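PDB 3ELE: amino Transferase from Eubacterium rectale, which is probably a pyridoxal-5'-phosphate-dependent aminotransferase of class I and II, transferring amino groups between amino acids and keto acids. Local coordinates for residues Ile47-Ile52 and Leu250-Glu255; Ser185-Ser190 and His326-Asp331. One frame throughout, in Å; residues are numbered along the deposited sequence.

Interaction 1 of 2, residues Ile47-Ile52 and Leu250-Glu255; sequences IPAPQI and LSLPGE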
loop_
_atom_site.group_PDB
_atom_site.type_symbol
_atom_site.label_atom_id
_atom_site.label_comp_id
_atom_site.label_asym_id
_atom_site.label_seq_id
_atom_site.Cartn_x
_atom_site.Cartn_y
_atom_site.Cartn_z
ATOM N N ILE A 47 23.060 7.088 -1.144
ATOM C CA ILE A 47 24.090 6.118 -0.670
ATOM C C ILE A 47 23.510 4.699 -0.815
ATOM O O ILE A 47 22.294 4.525 -0.621
ATOM C CB ILE A 47 24.596 6.395 0.789
ATOM C CG1 ILE A 47 23.490 6.171 1.866
ATOM C CG2 ILE A 47 25.199 7.819 0.877
ATOM C CD1 ILE A 47 23.947 6.464 3.323
ATOM N N PRO A 48 24.345 3.695 -1.192
ATOM C CA PRO A 48 23.814 2.342 -1.316
ATOM C C PRO A 48 23.485 1.716 0.039
ATOM O O PRO A 48 24.070 2.097 1.065
ATOM C CB PRO A 48 24.959 1.583 -1.982
ATOM C CG PRO A 48 26.141 2.266 -1.539
ATOM C CD PRO A 48 25.780 3.719 -1.526
ATOM N N ALA A 49 22.546 0.765 0.028
ATOM C CA ALA A 49 22.158 0.026 1.225
ATOM C C ALA A 49 23.405 -0.668 1.789
ATOM O O ALA A 49 24.322 -0.991 1.018
ATOM C CB ALA A 49 21.081 -1.041 0.883
ATOM N N PRO A 50 23.456 -0.905 3.116
ATOM C CA PRO A 50 24.586 -1.676 3.653
ATOM C C PRO A 50 24.539 -3.093 3.067
ATOM O O PRO A 50 23.443 -3.607 2.778
ATOM C CB PRO A 50 24.300 -1.709 5.166
ATOM C CG PRO A 50 22.860 -1.530 5.250
ATOM C CD PRO A 50 22.511 -0.563 4.191
ATOM N N GLN A 51 25.697 -3.724 2.926
ATOM C CA GLN A 51 25.778 -5.033 2.273
ATOM C C GLN A 51 24.908 -6.139 2.901
ATOM O O GLN A 51 24.489 -7.041 2.191
ATOM C CB GLN A 51 27.246 -5.476 2.091
ATOM C CG GLN A 51 27.448 -6.598 1.054
ATOM C CD GLN A 51 26.870 -6.263 -0.333
ATOM O OE1 GLN A 51 27.157 -5.209 -0.908
ATOM N NE2 GLN A 51 26.045 -7.159 -0.857
ATOM N N ILE A 52 24.596 -6.031 4.199
ATOM C CA ILE A 52 23.708 -6.984 4.899
ATOM C C ILE A 52 22.306 -7.127 4.235
ATOM O O ILE A 52 21.744 -8.204 4.267
ATOM C CB ILE A 52 23.610 -6.652 6.429
ATOM C CG1 ILE A 52 22.896 -7.755 7.241
ATOM C CG2 ILE A 52 22.925 -5.292 6.651
ATOM C CD1 ILE A 52 23.480 -9.124 7.119
ATOM N N LEU A 250 18.248 2.361 5.486
ATOM C CA LEU A 250 18.762 1.276 4.644
ATOM C C LEU A 250 18.812 1.610 3.135
ATOM O O LEU A 250 19.219 0.756 2.350
ATOM C CB LEU A 250 17.927 0.000 4.881
ATOM C CG LEU A 250 18.068 -0.702 6.233
ATOM C CD1 LEU A 250 17.021 -1.827 6.350
ATOM C CD2 LEU A 250 19.500 -1.249 6.437
ATOM N N SER A 251 18.419 2.825 2.732
ATOM C CA SER A 251 18.385 3.221 1.306
ATOM C C SER A 251 17.485 2.309 0.453
ATOM O O SER A 251 17.837 1.930 -0.682
ATOM C CB SER A 251 19.802 3.363 0.705
ATOM O OG SER A 251 20.471 4.448 1.288
ATOM N N LEU A 252 16.309 1.988 1.009
ATOM C CA LEU A 252 15.338 1.125 0.358
ATOM C C LEU A 252 13.992 1.849 0.116
ATOM O O LEU A 252 12.939 1.274 0.401
ATOM C CB LEU A 252 15.144 -0.147 1.212
ATOM C CG LEU A 252 16.362 -0.976 1.608
ATOM C CD1 LEU A 252 15.977 -2.131 2.485
ATOM C CD2 LEU A 252 17.138 -1.484 0.378
ATOM N N PRO A 253 14.018 3.085 -0.460
ATOM C CA PRO A 253 12.756 3.823 -0.638
ATOM C C PRO A 253 11.726 3.174 -1.565
ATOM O O PRO A 253 10.527 3.317 -1.328
ATOM C CB PRO A 253 13.210 5.179 -1.191
ATOM C CG PRO A 253 14.445 4.939 -1.823
ATOM C CD PRO A 253 15.134 3.867 -1.026
ATOM N N GLY A 254 12.200 2.510 -2.607
ATOM C CA GLY A 254 11.351 1.785 -3.534
ATOM C C GLY A 254 10.830 0.452 -3.030
ATOM O O GLY A 254 9.927 -0.080 -3.648
ATOM N N GLU A 255 11.388 -0.091 -1.937
ATOM C CA GLU A 255 10.955 -1.397 -1.384
ATOM C C GLU A 255 9.705 -1.378 -0.478
ATOM O O GLU A 255 9.058 -2.415 -0.296
ATOM C CB GLU A 255 12.143 -2.126 -0.741
ATOM C CG GLU A 255 13.405 -2.251 -1.647
ATOM C CD GLU A 255 13.174 -2.887 -3.023
ATOM O OE1 GLU A 255 12.035 -3.272 -3.375
ATOM O OE2 GLU A 255 14.162 -3.024 -3.786
HETATM O O HOH W 1 20.381 0.965 -1.904
#
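With OG of Ser251 set beside its backbone N and anti to its carbonyl carbon (chi1 -67°), the hydroxyl reaches the carbonyl of Ile47, while Ile47 turns CG1 into the space between its own N and carbonyl carbon (chi1 67°) and lays CG1 3.5 Å from Ser251 OG. Ser251 OG donates to Ile47 O across 2.6 Å. The donor stands above the carbonyl plane rather than on a lone pair, with a C=O...OG angle of 142°. A water makes the second polar link: it accepts from Ala49 N at 2.9 Å and donates to Ser251 O, bridging the backbones where they do not pair directly. The apolar half of the contact lies beside this. The methyl of Ala49 presses on the carbonyl of Leu250, CB to O 3.0 Å, and also meets Leu252 CD2 at 4.0 Å. Leu250 brings its CD2 branch against the ring of Pro50, 3.6 Å from CG, the two side chains crossing at about a right angle. Helix 51-63 begins just beyond, and its Val53 packs against Leu250 and Leu252. Ile47 leans on helix 306-323, Leu252 also touches helix 290-296, and His70 of the second subunit packs on Leu252, so the contact joins the turn leading into helix 51-63 to the loop between strands 240-245 and 258-261 beside the dimer interface.

Interaction 2 of 2, residues Ser185-Ser190 and His326-Asp331; sequences SGTVYS and HCFKPD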
loop_
_atom_site.group_PDB
_atom_site.type_symbol
_atom_site.label_atom_id
_atom_site.label_comp_id
_atom_site.label_asym_id
_atom_site.label_seq_id
_atom_site.Cartn_x
_atom_site.Cartn_y
_atom_site.Cartn_z
ATOM N N SER A 185 14.044 21.506 6.655
ATOM C CA SER A 185 15.048 22.314 7.351
ATOM C C SER A 185 16.309 21.623 7.822
ATOM O O SER A 185 17.317 22.290 8.050
ATOM C CB SER A 185 14.434 23.010 8.561
ATOM O OG SER A 185 14.194 22.082 9.598
ATOM N N GLY A 186 16.242 20.308 8.014
ATOM C CA GLY A 186 17.331 19.552 8.620
ATOM C C GLY A 186 17.490 19.793 10.128
ATOM O O GLY A 186 18.489 19.385 10.718
ATOM N N THR A 187 16.495 20.433 10.765
ATOM C CA THR A 187 16.523 20.695 12.189
ATOM C C THR A 187 16.290 19.390 12.962
ATOM O O THR A 187 15.822 18.398 12.393
ATOM C CB THR A 187 15.452 21.733 12.611
ATOM O OG1 THR A 187 15.761 22.216 13.923
ATOM C CG2 THR A 187 14.017 21.129 12.568
ATOM N N VAL A 188 16.683 19.394 14.232
ATOM C CA VAL A 188 16.466 18.273 15.137
ATOM C C VAL A 188 15.911 18.870 16.411
ATOM O O VAL A 188 16.568 19.718 17.018
ATOM C CB VAL A 188 17.740 17.470 15.438
ATOM C CG1 VAL A 188 17.473 16.413 16.538
ATOM C CG2 VAL A 188 18.245 16.794 14.199
ATOM N N TYR A 189 14.717 18.453 16.814
ATOM C CA TYR A 189 14.118 18.973 18.055
ATOM C C TYR A 189 14.852 18.446 19.288
ATOM O O TYR A 189 15.095 17.237 19.413
ATOM C CB TYR A 189 12.618 18.696 18.170
ATOM C CG TYR A 189 11.735 19.300 17.078
ATOM C CD1 TYR A 189 12.000 20.563 16.519
ATOM C CD2 TYR A 189 10.574 18.637 16.656
ATOM C CE1 TYR A 189 11.163 21.120 15.532
ATOM C CE2 TYR A 189 9.738 19.194 15.677
ATOM C CZ TYR A 189 10.038 20.434 15.121
ATOM O OH TYR A 189 9.217 20.969 14.156
ATOM N N SER A 190 15.262 19.374 20.154
ATOM C CA SER A 190 15.972 19.060 21.391
ATOM C C SER A 190 15.027 18.435 22.399
ATOM O O SER A 190 13.804 18.564 22.273
ATOM C CB SER A 190 16.540 20.343 22.014
ATOM O OG SER A 190 15.481 21.245 22.339
ATOM N N HIS A 326 23.277 32.950 3.866
ATOM C CA HIS A 326 22.909 32.572 5.241
ATOM C C HIS A 326 22.232 31.203 5.199
ATOM O O HIS A 326 21.083 31.090 4.750
ATOM C CB HIS A 326 22.001 33.573 5.962
ATOM C CG HIS A 326 21.521 33.055 7.286
ATOM N ND1 HIS A 326 22.304 33.081 8.419
ATOM C CD2 HIS A 326 20.390 32.388 7.625
ATOM C CE1 HIS A 326 21.650 32.510 9.414
ATOM N NE2 HIS A 326 20.490 32.070 8.958
ATOM N N CYS A 327 22.951 30.192 5.695
ATOM C CA CYS A 327 22.470 28.820 5.791
ATOM C C CYS A 327 22.207 28.471 7.253
ATOM O O CYS A 327 22.979 28.838 8.142
ATOM C CB CYS A 327 23.527 27.834 5.291
ATOM S SG CYS A 327 24.291 28.171 3.695
ATOM N N PHE A 328 21.116 27.760 7.497
ATOM C CA PHE A 328 20.835 27.180 8.817
ATOM C C PHE A 328 21.642 25.871 8.814
ATOM O O PHE A 328 21.446 25.040 7.909
ATOM C CB PHE A 328 19.326 26.945 8.992
ATOM C CG PHE A 328 18.968 26.062 10.154
ATOM C CD1 PHE A 328 19.318 26.422 11.457
ATOM C CD2 PHE A 328 18.253 24.874 9.952
ATOM C CE1 PHE A 328 18.978 25.596 12.542
ATOM C CE2 PHE A 328 17.909 24.048 11.029
ATOM C CZ PHE A 328 18.272 24.411 12.324
ATOM N N LYS A 329 22.547 25.687 9.782
ATOM C CA LYS A 329 23.363 24.453 9.826
ATOM C C LYS A 329 22.461 23.314 10.309
ATOM O O LYS A 329 22.041 23.335 11.451
ATOM C CB LYS A 329 24.608 24.580 10.714
ATOM C CG LYS A 329 25.584 23.383 10.545
ATOM C CD LYS A 329 26.942 23.607 11.200
ATOM C CE LYS A 329 27.907 22.427 10.883
ATOM N NZ LYS A 329 29.328 22.567 11.393
ATOM N N PRO A 330 22.162 22.322 9.441
ATOM C CA PRO A 330 21.237 21.266 9.872
ATOM C C PRO A 330 21.918 20.200 10.719
ATOM O O PRO A 330 23.061 19.844 10.428
ATOM C CB PRO A 330 20.780 20.657 8.542
ATOM C CG PRO A 330 21.934 20.823 7.642
ATOM C CD PRO A 330 22.657 22.063 8.072
ATOM N N ASP A 331 21.214 19.690 11.736
ATOM C CA ASP A 331 21.710 18.591 12.586
ATOM C C ASP A 331 21.326 17.195 12.061
ATOM O O ASP A 331 21.895 16.187 12.515
ATOM C CB ASP A 331 21.208 18.758 14.021
ATOM C CG ASP A 331 21.820 19.962 14.719
ATOM O OD1 ASP A 331 23.026 20.225 14.520
ATOM O OD2 ASP A 331 21.098 20.643 15.466
HETATM O O HOH W 2 19.486 23.374 6.926
HETATM O O HOH W 3 18.567 21.522 15.111
#
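Phe328 meets the loop 185-190 with the edge of its ring: Ser185 O lies in the ring plane 3.3 Å from CD2, and Thr187 OG1 sits near that plane 3.7 Å from CZ. Having CG opposite the backbone N (chi1 166°) carries the ring out to this loop. Alongside, Pro330 CB comes to 3.6 Å from Gly186 CA, an approach made possible by the missing side chain there, and Val188 CG2 rests 3.6 Å from Asp331 CB. Two waters link the segments, one donating to both Ser185 O and Phe328 O, the other accepting from Val188 N and donating to Asp331 OD2. An alanine in place of Phe328 lacks the ring, which would probably open a gap beside Ser185 and Thr187 and leave Phe158 without this aromatic neighbour. In the next shell, Ser185 OG accepts from Thr187 N at 3.1 Å in an ST turn and is also bonded to Asn182, while Thr187 OG1 is bonded to Phe158 O. The loop continues directly from an Asn-Asn-Pro sequence whose second asparagine, Asn183, lines the pyridoxal phosphate pocket together with the earlier Asn179, an arrangement consistent with the junction of large and small domains in fold type I aminotransferases.

How the interactions relate
Along the chain the segments alternate, 47-52, 185-190, 250-255, 326-331, so each interaction spans a segment of the other. Their centres lie 25 Å apart and their nearest atoms about 14 Å, without touching. One member of each, 250-255 and 185-190, follows a strand of the mixed seven-stranded sheet, 240-245 and 173-178 respectively, and both lie near, but not in contact with, the cofactor: the Leu252 side chain is about 9 Å and Gly186 about 10 Å from pyridoxal-5'-phosphate. The other members both pack on helix 306-323, through Ile47 and through Cys327 and Lys329. The pair thus illustrates how sequence-distant segments are tied to loops that adjoin a cofactor pocket; interaction 1 alone also borders the second subunit.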